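Glyoxalase-like domain protein (Staphylococcus aureus, PDB 3P8A) is of unknown function but carries a glyoxalase-like domain that places it in the VOC family, whose members include metalloenzymes and small-molecule binding proteins. Local coordinates at residues Pro134-Arg139 against Gln169-Asp174; Ser206-Leu209 against Asp213-Ile216; Asp225-Leu228 against Ile233-Arg236. All coordinates share one frame; numbering follows the deposited sequence.

How the contacts relate
Contact 1 joins strand 130-139, at one edge of the larger mixed sheet, to the end of strand 166-170, two places further in. Contacts 2 and 3 belong to the other, seven-stranded sheet; their centres each lie 25 Å from that of contact 1, whose nearest atoms are about 15 Å from contact 2 and about 12 Å from contact 3. Contacts 2 and 3 touch, with centres 9 Å apart: Asp215 N lies 2.8 Å from Ile227 O, a probable hydrogen bond between adjacent strands, and Met214 CE packs 3.8 Å from Leu228 CD2. A glycerol, probably from the crystallisation liquor, binds Arg139 in contact 1 and may mark a pocket.

Contact 1 (Pro134-Arg139 against Gln169-Asp174); sequences PIQMER and QWEESD
Gln136 NE2 donates to Glu171 OE2 across 3.1 Å, with a fairly straight N-H...O angle of 158°. The two side chains reach for each other from opposite directions, each bent at its second torsion. The acceptor oxygen lies close to the amide plane of Gln136, but the donor meets OE2 from well above the carboxylate plane, and the amide and carboxylate planes are turned 37° against each other. The amide oxygen stays back: Gln136 OE1 is 3.9 Å from Glu171 OE2, leaving the amide nitrogen to make the approach. Both residues are exposed, and solvent probably competes for this neutral-to-charged bond.

The two segments are not adjacent in the sheet. Strand 147-155 runs between them, its residues bonding through their backbones to Ile135, Met137 and Arg139 on one flank and to Gln169 and Glu171 on the other. The Gln136-Glu171 bond therefore spans the middle strand on one face of the large mixed sheet of this glyoxalase-like protein, and links edge strand 130-139 to the turn that follows strand 166-170.

On the other face, and buried, Arg139 and Trp170 converge. The arginine starts with CG set between its backbone N and carbonyl carbon (chi1 62°) and then runs nearly extended as far as NE, which carries the guanidinium toward Trp170, with Asn60 and Leu62 of strand 58-64 alongside the side chain. Arg139 NH2 stops 4.2 Å from Trp170 CH2, at the far end of the six-membered ring. The approach is oblique, a loose contact with no hydrogen bond across it. Arg139 NH2 also hydrogen-bonds a glycerol, while the indole of Trp170 takes a cation-pi contact from Arg177 and meets the ring of Trp149.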
ATOM      1  N   PRO A 134     -14.943   9.812   0.808  1.00 21.32           N
ATOM      2  CA  PRO A 134     -13.536  10.253   0.703  1.00 20.51           C
ATOM      3  C   PRO A 134     -13.033  11.154   1.823  1.00 24.80           C
ATOM      4  O   PRO A 134     -13.735  12.078   2.256  1.00 23.73           O
ATOM      5  CB  PRO A 134     -13.465  10.924  -0.673  1.00 22.30           C
ATOM      6  CG  PRO A 134     -14.656  10.403  -1.419  1.00 27.95           C
ATOM      7  CD  PRO A 134     -15.712  10.217  -0.379  1.00 23.29           C
ATOM      8  N   ILE A 135     -11.823  10.828   2.321  1.00 20.62           N
ATOM      9  CA  ILE A 135     -11.112  11.544   3.377  1.00 20.04           C
ATOM     10  C   ILE A 135     -10.104  12.474   2.697  1.00 22.32           C
ATOM     11  O   ILE A 135      -9.191  11.988   2.023  1.00 20.19           O
ATOM     12  CB  ILE A 135     -10.398  10.560   4.352  1.00 23.80           C
ATOM     13  CG1 ILE A 135     -11.373   9.536   5.021  1.00 25.60           C
ATOM     14  CG2 ILE A 135      -9.530  11.300   5.385  1.00 23.69           C
ATOM     15  CD1 ILE A 135     -12.382  10.105   6.035  1.00 39.32           C
ATOM     16  N   GLN A 136     -10.243  13.800   2.905  1.00 20.05           N
ATOM     17  CA  GLN A 136      -9.294  14.784   2.362  1.00 20.64           C
ATOM     18  C   GLN A 136      -7.966  14.721   3.135  1.00 24.51           C
ATOM     19  O   GLN A 136      -7.953  14.639   4.367  1.00 23.25           O
ATOM     20  CB  GLN A 136      -9.893  16.199   2.381  1.00 22.73           C
ATOM     21  CG  GLN A 136     -10.351  16.701   0.995  1.00 37.58           C
ATOM     22  CD  GLN A 136      -9.242  16.923  -0.024  1.00 62.02           C
ATOM     23  OE1 GLN A 136      -8.080  17.223   0.300  1.00 58.23           O
ATOM     24  NE2 GLN A 136      -9.593  16.816  -1.293  1.00 54.12           N
HETATM   25  N   MSE A 137      -6.844  14.682   2.397  1.00 22.53           N
HETATM   26  CA  MSE A 137      -5.518  14.524   2.986  1.00 21.55           C
HETATM   27  C   MSE A 137      -4.525  15.499   2.377  1.00 24.55           C
HETATM   28  O   MSE A 137      -4.644  15.869   1.206  1.00 22.64           O
HETATM   29  CB  MSE A 137      -4.992  13.108   2.692  1.00 24.21           C
HETATM   30  CG  MSE A 137      -5.758  11.973   3.353  1.00 32.03           C
HETATM   31 SE   MSE A 137      -5.376  11.729   5.263  0.90 41.00          SE
HETATM   32  CE  MSE A 137      -3.458  11.404   5.191  1.00 37.19           C
ATOM     33  N   GLU A 138      -3.492  15.843   3.147  1.00 21.46           N
ATOM     34  CA  GLU A 138      -2.421  16.710   2.684  1.00 21.58           C
ATOM     35  C   GLU A 138      -1.156  16.506   3.500  1.00 25.89           C
ATOM     36  O   GLU A 138      -1.194  15.982   4.609  1.00 27.06           O
ATOM     37  CB  GLU A 138      -2.817  18.210   2.709  1.00 23.08           C
ATOM     38  CG  GLU A 138      -3.042  18.789   4.100  1.00 37.59           C
ATOM     39  CD  GLU A 138      -3.099  20.305   4.185  1.00 71.15           C
ATOM     40  OE1 GLU A 138      -2.671  20.851   5.230  1.00 81.80           O
ATOM     41  OE2 GLU A 138      -3.584  20.949   3.224  1.00 61.75           O
ATOM     42  N   ARG A 139      -0.048  16.940   2.934  1.00 21.79           N
ATOM     43  CA  ARG A 139       1.263  17.011   3.557  1.00 21.92           C
ATOM     44  C   ARG A 139       2.045  18.094   2.829  1.00 28.92           C
ATOM     45  O   ARG A 139       1.898  18.256   1.611  1.00 27.29           O
ATOM     46  CB  ARG A 139       2.019  15.645   3.667  1.00 19.32           C
ATOM     47  CG  ARG A 139       2.358  14.954   2.360  1.00 26.06           C
ATOM     48  CD  ARG A 139       3.278  13.741   2.516  1.00 18.63           C
ATOM     49  NE  ARG A 139       3.200  12.856   1.348  1.00 23.49           N
ATOM     50  CZ  ARG A 139       3.873  13.012   0.207  1.00 37.33           C
ATOM     51  NH1 ARG A 139       4.706  14.034   0.051  1.00 22.80           N
ATOM     52  NH2 ARG A 139       3.711  12.152  -0.787  1.00 30.91           N
ATOM     53  N   GLN A 169      -6.926   9.104  -4.752  1.00 15.05           N
ATOM     54  CA  GLN A 169      -7.104   9.992  -5.886  1.00 15.73           C
ATOM     55  C   GLN A 169      -6.284  11.238  -5.558  1.00 17.30           C
ATOM     56  O   GLN A 169      -6.599  11.977  -4.619  1.00 13.15           O
ATOM     57  CB  GLN A 169      -8.567  10.355  -6.175  1.00 17.03           C
ATOM     58  CG  GLN A 169      -8.688  11.050  -7.546  1.00 21.67           C
ATOM     59  CD  GLN A 169     -10.039  11.663  -7.788  1.00 31.00           C
ATOM     60  OE1 GLN A 169     -11.077  11.005  -7.699  1.00 18.23           O
ATOM     61  NE2 GLN A 169     -10.040  12.917  -8.177  1.00 27.02           N
ATOM     62  N   TRP A 170      -5.203  11.418  -6.308  1.00 17.77           N
ATOM     63  CA  TRP A 170      -4.301  12.567  -6.177  1.00 19.31           C
ATOM     64  C   TRP A 170      -4.986  13.803  -6.781  1.00 27.71           C
ATOM     65  O   TRP A 170      -5.592  13.700  -7.862  1.00 26.64           O
ATOM     66  CB  TRP A 170      -2.981  12.257  -6.921  1.00 18.04           C
ATOM     67  CG  TRP A 170      -2.180  11.170  -6.277  1.00 18.67           C
ATOM     68  CD1 TRP A 170      -2.062   9.877  -6.698  1.00 21.66           C
ATOM     69  CD2 TRP A 170      -1.374  11.284  -5.099  1.00 18.18           C
ATOM     70  NE1 TRP A 170      -1.255   9.172  -5.836  1.00 20.58           N
ATOM     71  CE2 TRP A 170      -0.786  10.020  -4.869  1.00 21.79           C
ATOM     72  CE3 TRP A 170      -1.058  12.343  -4.233  1.00 19.00           C
ATOM     73  CZ2 TRP A 170       0.066   9.775  -3.779  1.00 20.94           C
ATOM     74  CZ3 TRP A 170      -0.241  12.090  -3.137  1.00 20.55           C
ATOM     75  CH2 TRP A 170       0.303  10.816  -2.912  1.00 20.83           C
ATOM     76  N   GLU A 171      -4.908  14.963  -6.084  1.00 26.83           N
ATOM     77  CA  GLU A 171      -5.473  16.228  -6.588  1.00 28.09           C
ATOM     78  C   GLU A 171      -4.846  16.526  -7.955  1.00 32.43           C
ATOM     79  O   GLU A 171      -5.566  16.691  -8.940  1.00 30.58           O
ATOM     80  CB  GLU A 171      -5.271  17.373  -5.578  1.00 29.99           C
ATOM     81  CG  GLU A 171      -6.561  18.052  -5.133  1.00 44.82           C
ATOM     82  CD  GLU A 171      -7.653  17.185  -4.523  1.00 74.40           C
ATOM     83  OE1 GLU A 171      -8.779  17.194  -5.072  1.00 73.34           O
ATOM     84  OE2 GLU A 171      -7.399  16.527  -3.487  1.00 68.94           O
ATOM     85  N   GLU A 172      -3.503  16.451  -8.023  1.00 31.86           N
ATOM     86  CA  GLU A 172      -2.704  16.582  -9.246  1.00 33.49           C
ATOM     87  C   GLU A 172      -3.145  15.503 -10.257  1.00 40.86           C
ATOM     88  O   GLU A 172      -3.398  14.347  -9.891  1.00 40.05           O
ATOM     89  CB  GLU A 172      -1.214  16.433  -8.916  1.00 34.75           C
ATOM     90  CG  GLU A 172      -0.287  17.260  -9.779  1.00 46.97           C
ATOM     91  CD  GLU A 172       0.989  17.650  -9.060  1.00 72.44           C
ATOM     92  OE1 GLU A 172       1.011  18.737  -8.437  1.00 67.42           O
ATOM     93  OE2 GLU A 172       1.947  16.842  -9.070  1.00 66.64           O
ATOM     94  N   SER A 173      -3.302  15.916 -11.512  1.00 40.20           N
ATOM     95  CA  SER A 173      -3.760  15.068 -12.599  1.00 41.41           C
ATOM     96  C   SER A 173      -2.801  13.914 -12.912  1.00 48.79           C
ATOM     97  O   SER A 173      -1.641  13.888 -12.479  1.00 47.13           O
ATOM     98  CB  SER A 173      -3.987  15.901 -13.863  1.00 46.29           C
ATOM     99  OG  SER A 173      -4.705  17.104 -13.628  1.00 57.75           O
ATOM    100  N   ASP A 174      -3.329  12.948 -13.660  1.00 49.05           N
ATOM    101  CA  ASP A 174      -2.610  11.811 -14.200  1.00 50.29           C
ATOM    102  C   ASP A 174      -2.588  12.103 -15.732  1.00 56.12           C
ATOM    103  O   ASP A 174      -3.651  12.243 -16.347  1.00 56.28           O
ATOM    104  CB  ASP A 174      -3.356  10.508 -13.869  1.00 52.26           C
ATOM    105  CG  ASP A 174      -2.568   9.224 -14.020  1.00 62.09           C
ATOM    106  OD1 ASP A 174      -1.799   9.106 -15.002  1.00 62.68           O
ATOM    107  OD2 ASP A 174      -2.779   8.307 -13.211  1.00 67.99           O
TER

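Contact 2 (Ser206-Leu209 against Asp213-Ile216); sequences SNWL and DMDI
Trp208 and Met214 both set CG beside the backbone N, anti to the carbonyl carbon (chi1 -74° and -77°), and their side chains lie alongside each other, pointing the same way. The extended chain beyond CG of Met214, a selenomethionine, carries CE and SE to the benzo part of the indole: Met214 CE is 3.9 Å and SE 4.0 Å from Trp208 CE3. This is a Met-aromatic contact: Met214 SE lies 5.3 Å from the centroid of the six-membered ring of Trp208 and 74° off the ring normal, an oblique approach.

Leu209 crosses Ile216 at about a right angle. Leu209 CD2 rests 3.8 Å from Ile216 CG1 and also packs 3.3 Å from the carbonyl oxygen Met214 O.

The helix ends here. Asp213, the first residue to leave helical geometry, has positive phi; its N makes a weak, bent bond to Leu209 O at 3.2 Å. A water donates to the same Leu209 O at 2.9 Å and to Met214 O at 2.6 Å, bridging helix and outgoing chain.

The arrangement is a tight helix-to-strand connection, taking the chain from helix 201-212 into edge strand 215-219. Trp208 meets Phe212 edge-to-face, and Trp208 and Met214 both rest on Leu226 and Phe235 of the two next strands, so the helix lies packed against that sheet.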
ATOM      1  N   SER A 206     -12.162 -13.949  -2.480  1.00 11.97           N
ATOM      2  CA  SER A 206     -13.575 -13.621  -2.696  1.00 12.96           C
ATOM      3  C   SER A 206     -13.805 -12.116  -2.503  1.00 12.74           C
ATOM      4  O   SER A 206     -14.412 -11.480  -3.367  1.00 10.96           O
ATOM      5  CB  SER A 206     -14.460 -14.448  -1.756  1.00 17.00           C
ATOM      6  OG  SER A 206     -15.806 -14.001  -1.763  1.00 26.68           O
ATOM      7  N   ASN A 207     -13.268 -11.542  -1.405  1.00  8.96           N
ATOM      8  CA  ASN A 207     -13.379 -10.122  -1.088  1.00  8.37           C
ATOM      9  C   ASN A 207     -12.668  -9.248  -2.097  1.00 12.31           C
ATOM     10  O   ASN A 207     -13.243  -8.256  -2.528  1.00 11.37           O
ATOM     11  CB  ASN A 207     -12.824  -9.811   0.312  1.00 10.42           C
ATOM     12  CG  ASN A 207     -13.754 -10.218   1.416  1.00 21.99           C
ATOM     13  OD1 ASN A 207     -14.936 -10.462   1.191  1.00 14.83           O
ATOM     14  ND2 ASN A 207     -13.226 -10.318   2.622  1.00 10.69           N
ATOM     15  N   TRP A 208     -11.415  -9.593  -2.455  1.00  7.58           N
ATOM     16  CA  TRP A 208     -10.629  -8.811  -3.409  1.00  7.08           C
ATOM     17  C   TRP A 208     -11.197  -8.879  -4.820  1.00 11.30           C
ATOM     18  O   TRP A 208     -11.157  -7.875  -5.534  1.00  8.08           O
ATOM     19  CB  TRP A 208      -9.164  -9.216  -3.390  1.00  6.11           C
ATOM     20  CG  TRP A 208      -8.388  -8.738  -2.186  1.00  7.51           C
ATOM     21  CD1 TRP A 208      -8.845  -8.595  -0.909  1.00 10.41           C
ATOM     22  CD2 TRP A 208      -6.980  -8.495  -2.136  1.00  8.33           C
ATOM     23  NE1 TRP A 208      -7.814  -8.218  -0.073  1.00  9.79           N
ATOM     24  CE2 TRP A 208      -6.659  -8.140  -0.804  1.00 11.69           C
ATOM     25  CE3 TRP A 208      -5.960  -8.488  -3.103  1.00  9.52           C
ATOM     26  CZ2 TRP A 208      -5.359  -7.787  -0.415  1.00 10.99           C
ATOM     27  CZ3 TRP A 208      -4.675  -8.123  -2.722  1.00 10.60           C
ATOM     28  CH2 TRP A 208      -4.382  -7.785  -1.393  1.00 11.03           C
ATOM     29  N   LEU A 209     -11.767 -10.025  -5.222  1.00 10.46           N
ATOM     30  CA  LEU A 209     -12.415 -10.095  -6.553  1.00 11.38           C
ATOM     31  C   LEU A 209     -13.640  -9.170  -6.616  1.00 15.12           C
ATOM     32  O   LEU A 209     -13.844  -8.478  -7.616  1.00 13.62           O
ATOM     33  CB  LEU A 209     -12.841 -11.524  -6.898  1.00 12.20           C
ATOM     34  CG  LEU A 209     -11.726 -12.514  -7.177  1.00 17.65           C
ATOM     35  CD1 LEU A 209     -12.245 -13.932  -7.103  1.00 19.38           C
ATOM     36  CD2 LEU A 209     -11.048 -12.235  -8.504  1.00 18.52           C
ATOM     37  N   ASP A 213     -12.537  -5.766  -8.588  1.00 16.45           N
ATOM     38  CA  ASP A 213     -12.857  -6.215  -9.939  1.00 17.14           C
ATOM     39  C   ASP A 213     -11.637  -6.881 -10.601  1.00 17.52           C
ATOM     40  O   ASP A 213     -11.317  -6.628 -11.765  1.00 15.83           O
ATOM     41  CB  ASP A 213     -13.379  -5.015 -10.774  1.00 20.55           C
ATOM     42  CG  ASP A 213     -14.653  -5.322 -11.516  1.00 46.82           C
ATOM     43  OD1 ASP A 213     -15.712  -4.756 -11.142  1.00 49.79           O
ATOM     44  OD2 ASP A 213     -14.605  -6.150 -12.452  1.00 58.76           O
HETATM   45  N   MSE A 214     -10.919  -7.691  -9.821  1.00 13.48           N
HETATM   46  CA  MSE A 214      -9.705  -8.346 -10.272  1.00 12.02           C
HETATM   47  C   MSE A 214      -9.996  -9.600 -11.098  1.00 18.79           C
HETATM   48  O   MSE A 214     -11.113 -10.109 -11.066  1.00 19.51           O
HETATM   49  CB  MSE A 214      -8.830  -8.695  -9.051  1.00 12.95           C
HETATM   50  CG  MSE A 214      -8.079  -7.505  -8.479  1.00 18.22           C
HETATM   51 SE   MSE A 214      -7.071  -8.027  -6.881  1.00 24.49          SE
HETATM   52  CE  MSE A 214      -6.400  -6.285  -6.232  1.00 21.34           C
ATOM     53  N   ASP A 215      -9.001 -10.070 -11.855  1.00 15.55           N
ATOM     54  CA  ASP A 215      -9.076 -11.291 -12.657  1.00 15.39           C
ATOM     55  C   ASP A 215      -8.267 -12.373 -11.924  1.00 18.66           C
ATOM     56  O   ASP A 215      -7.332 -12.041 -11.193  1.00 16.43           O
ATOM     57  CB  ASP A 215      -8.492 -11.069 -14.068  1.00 17.83           C
ATOM     58  CG  ASP A 215      -9.307 -10.181 -15.020  1.00 29.20           C
ATOM     59  OD1 ASP A 215     -10.558 -10.255 -14.987  1.00 31.26           O
ATOM     60  OD2 ASP A 215      -8.690  -9.463 -15.833  1.00 35.31           O
ATOM     61  N   ILE A 216      -8.681 -13.645 -12.073  1.00 16.53           N
ATOM     62  CA  ILE A 216      -8.009 -14.804 -11.490  1.00 17.32           C
ATOM     63  C   ILE A 216      -6.956 -15.228 -12.496  1.00 19.39           C
ATOM     64  O   ILE A 216      -7.258 -15.398 -13.678  1.00 19.27           O
ATOM     65  CB  ILE A 216      -8.979 -15.975 -11.142  1.00 21.05           C
ATOM     66  CG1 ILE A 216     -10.108 -15.520 -10.203  1.00 22.35           C
ATOM     67  CG2 ILE A 216      -8.231 -17.190 -10.539  1.00 21.71           C
ATOM     68  CD1 ILE A 216     -11.461 -16.107 -10.531  1.00 29.43           C
TER
HETATM   69  O   HOH W   1     -13.572  -9.596 -10.327  1.00 41.28           O

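Contact 3 (Asp225-Leu228 against Ile233-Arg236); sequences DLIL and IYFR
Phe235, Asp225 and Ile227 bury the most surface where strands 223-227 and 234-239 pair as an antiparallel beta hairpin. Phe235 faces Leu226 in a hydrogen-bonded pair: Leu226 N reaches Phe235 O at 2.7 Å, and Phe235 N reaches Leu226 O at 2.8 Å. The phenyl ring turns its edge to Leu226 O and Ile227 CA, while Leu228 CD1 touches Phe235 CE2 obliquely at 3.8 Å. This face of the hairpin lies under helix 201-212, whose Phe212 packs on Leu228.

Asp225 stands on the opposite face beside Arg236, in a non-hydrogen-bonded pair. Their side chains run alongside in the same direction and end in a two-pronged, side-on salt bridge. Arg236 NE meets Asp225 OD1 at 2.7 Å and Arg236 NH2 meets Asp225 OD2 at 2.9 Å, each oxygen using its syn lone pair. With the two planes only 9° apart, the bonds hold carboxylate and guanidinium flat against rotation. A cation-pi contact with Tyr223 adds a second partner for the arginine.

Ile227 places CG1 anti to the backbone N (chi1 -160°), and CD1 continues anti along the chain, bringing it over one face of Tyr234. Ile227 CD1 lies 4.1 Å from the Tyr234 ring centroid, 25° off the normal and offset toward the rim, a CH-pi contact. Toward the hairpin's loop, one water accepts from Leu228 N at 3.0 Å and donates to Ile233 O at 2.6 Å.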
ATOM      1  N   ASP A 225      -3.241 -16.415  -7.538  1.00  8.38           N
ATOM      2  CA  ASP A 225      -2.700 -15.181  -8.113  1.00  7.66           C
ATOM      3  C   ASP A 225      -3.846 -14.365  -8.680  1.00 10.39           C
ATOM      4  O   ASP A 225      -4.706 -14.893  -9.393  1.00  8.80           O
ATOM      5  CB  ASP A 225      -1.679 -15.459  -9.206  1.00  8.81           C
ATOM      6  CG  ASP A 225      -0.363 -15.959  -8.672  1.00 15.65           C
ATOM      7  OD1 ASP A 225      -0.084 -15.724  -7.479  1.00 17.65           O
ATOM      8  OD2 ASP A 225       0.377 -16.598  -9.440  1.00 14.37           O
ATOM      9  N   LEU A 226      -3.885 -13.099  -8.316  1.00  8.59           N
ATOM     10  CA  LEU A 226      -4.900 -12.158  -8.795  1.00  8.05           C
ATOM     11  C   LEU A 226      -4.221 -11.011  -9.557  1.00 13.07           C
ATOM     12  O   LEU A 226      -3.043 -10.751  -9.351  1.00 10.24           O
ATOM     13  CB  LEU A 226      -5.716 -11.633  -7.611  1.00  8.00           C
ATOM     14  CG  LEU A 226      -6.498 -12.670  -6.789  1.00 12.73           C
ATOM     15  CD1 LEU A 226      -7.268 -12.003  -5.667  1.00 13.98           C
ATOM     16  CD2 LEU A 226      -7.432 -13.480  -7.656  1.00 10.95           C
ATOM     17  N   ILE A 227      -4.948 -10.362 -10.476  1.00 11.04           N
ATOM     18  CA  ILE A 227      -4.414  -9.233 -11.222  1.00 11.31           C
ATOM     19  C   ILE A 227      -5.507  -8.177 -11.391  1.00 14.80           C
ATOM     20  O   ILE A 227      -6.672  -8.527 -11.572  1.00 12.42           O
ATOM     21  CB  ILE A 227      -3.750  -9.661 -12.578  1.00 15.47           C
ATOM     22  CG1 ILE A 227      -2.779  -8.566 -13.109  1.00 16.16           C
ATOM     23  CG2 ILE A 227      -4.795 -10.111 -13.644  1.00 16.20           C
ATOM     24  CD1 ILE A 227      -1.838  -8.951 -14.373  1.00 16.99           C
ATOM     25  N   LEU A 228      -5.135  -6.884 -11.347  1.00 12.71           N
ATOM     26  CA  LEU A 228      -6.094  -5.813 -11.612  1.00 12.14           C
ATOM     27  C   LEU A 228      -6.278  -5.781 -13.125  1.00 15.64           C
ATOM     28  O   LEU A 228      -5.355  -6.122 -13.858  1.00 14.10           O
ATOM     29  CB  LEU A 228      -5.551  -4.472 -11.132  1.00 11.86           C
ATOM     30  CG  LEU A 228      -5.525  -4.233  -9.645  1.00 14.57           C
ATOM     31  CD1 LEU A 228      -4.491  -3.175  -9.304  1.00 14.20           C
ATOM     32  CD2 LEU A 228      -6.900  -3.828  -9.127  1.00 17.67           C
ATOM     33  N   ILE A 233       0.810  -5.690 -12.128  1.00 16.73           N
ATOM     34  CA  ILE A 233       1.271  -6.255 -10.850  1.00 15.59           C
ATOM     35  C   ILE A 233       0.447  -7.500 -10.492  1.00 15.15           C
ATOM     36  O   ILE A 233      -0.789  -7.452 -10.523  1.00 12.29           O
ATOM     37  CB  ILE A 233       1.182  -5.220  -9.671  1.00 19.27           C
ATOM     38  CG1 ILE A 233       1.825  -3.843  -9.930  1.00 21.52           C
ATOM     39  CG2 ILE A 233       1.569  -5.808  -8.302  1.00 16.63           C
ATOM     40  CD1 ILE A 233       3.168  -3.804 -10.360  1.00 29.88           C
ATOM     41  N   TYR A 234       1.119  -8.581 -10.079  1.00  9.24           N
ATOM     42  CA  TYR A 234       0.407  -9.759  -9.597  1.00  9.42           C
ATOM     43  C   TYR A 234       0.208  -9.631  -8.099  1.00 10.94           C
ATOM     44  O   TYR A 234       1.031  -9.018  -7.422  1.00 10.54           O
ATOM     45  CB  TYR A 234       1.132 -11.058  -9.970  1.00 12.39           C
ATOM     46  CG  TYR A 234       1.082 -11.299 -11.457  1.00 18.16           C
ATOM     47  CD1 TYR A 234      -0.002 -11.944 -12.039  1.00 20.37           C
ATOM     48  CD2 TYR A 234       2.049 -10.760 -12.302  1.00 20.89           C
ATOM     49  CE1 TYR A 234      -0.085 -12.119 -13.413  1.00 20.81           C
ATOM     50  CE2 TYR A 234       1.975 -10.931 -13.679  1.00 22.69           C
ATOM     51  CZ  TYR A 234       0.898 -11.600 -14.232  1.00 27.98           C
ATOM     52  OH  TYR A 234       0.802 -11.780 -15.592  1.00 29.00           O
ATOM     53  N   PHE A 235      -0.908 -10.152  -7.606  1.00  5.96           N
ATOM     54  CA  PHE A 235      -1.258 -10.193  -6.194  1.00  5.79           C
ATOM     55  C   PHE A 235      -1.376 -11.651  -5.835  1.00 10.26           C
ATOM     56  O   PHE A 235      -2.301 -12.333  -6.289  1.00 10.27           O
ATOM     57  CB  PHE A 235      -2.567  -9.423  -5.900  1.00  7.86           C
ATOM     58  CG  PHE A 235      -2.417  -7.974  -6.250  1.00 10.42           C
ATOM     59  CD1 PHE A 235      -1.731  -7.103  -5.399  1.00 12.87           C
ATOM     60  CD2 PHE A 235      -2.826  -7.497  -7.496  1.00 11.93           C
ATOM     61  CE1 PHE A 235      -1.535  -5.764  -5.753  1.00 12.35           C
ATOM     62  CE2 PHE A 235      -2.610  -6.159  -7.852  1.00 14.42           C
ATOM     63  CZ  PHE A 235      -1.970  -5.306  -6.977  1.00 11.86           C
ATOM     64  N   ARG A 236      -0.387 -12.157  -5.096  1.00  5.56           N
ATOM     65  CA  ARG A 236      -0.391 -13.540  -4.702  1.00  6.55           C
ATOM     66  C   ARG A 236      -0.866 -13.655  -3.278  1.00 10.24           C
ATOM     67  O   ARG A 236      -0.246 -13.078  -2.383  1.00 11.16           O
ATOM     68  CB  ARG A 236       1.012 -14.179  -4.901  1.00  5.35           C
ATOM     69  CG  ARG A 236       1.062 -15.648  -4.432  1.00  8.41           C
ATOM     70  CD  ARG A 236       2.299 -16.345  -4.915  1.00 10.78           C
ATOM     71  NE  ARG A 236       2.252 -16.508  -6.367  1.00 12.22           N
ATOM     72  CZ  ARG A 236       3.156 -17.142  -7.099  1.00 10.07           C
ATOM     73  NH1 ARG A 236       4.220 -17.685  -6.527  1.00  8.54           N
ATOM     74  NH2 ARG A 236       2.996 -17.249  -8.409  1.00  7.17           N
TER
HETATM   75  O   HOH W   2      -2.445  -5.626 -11.419  1.00 17.18           O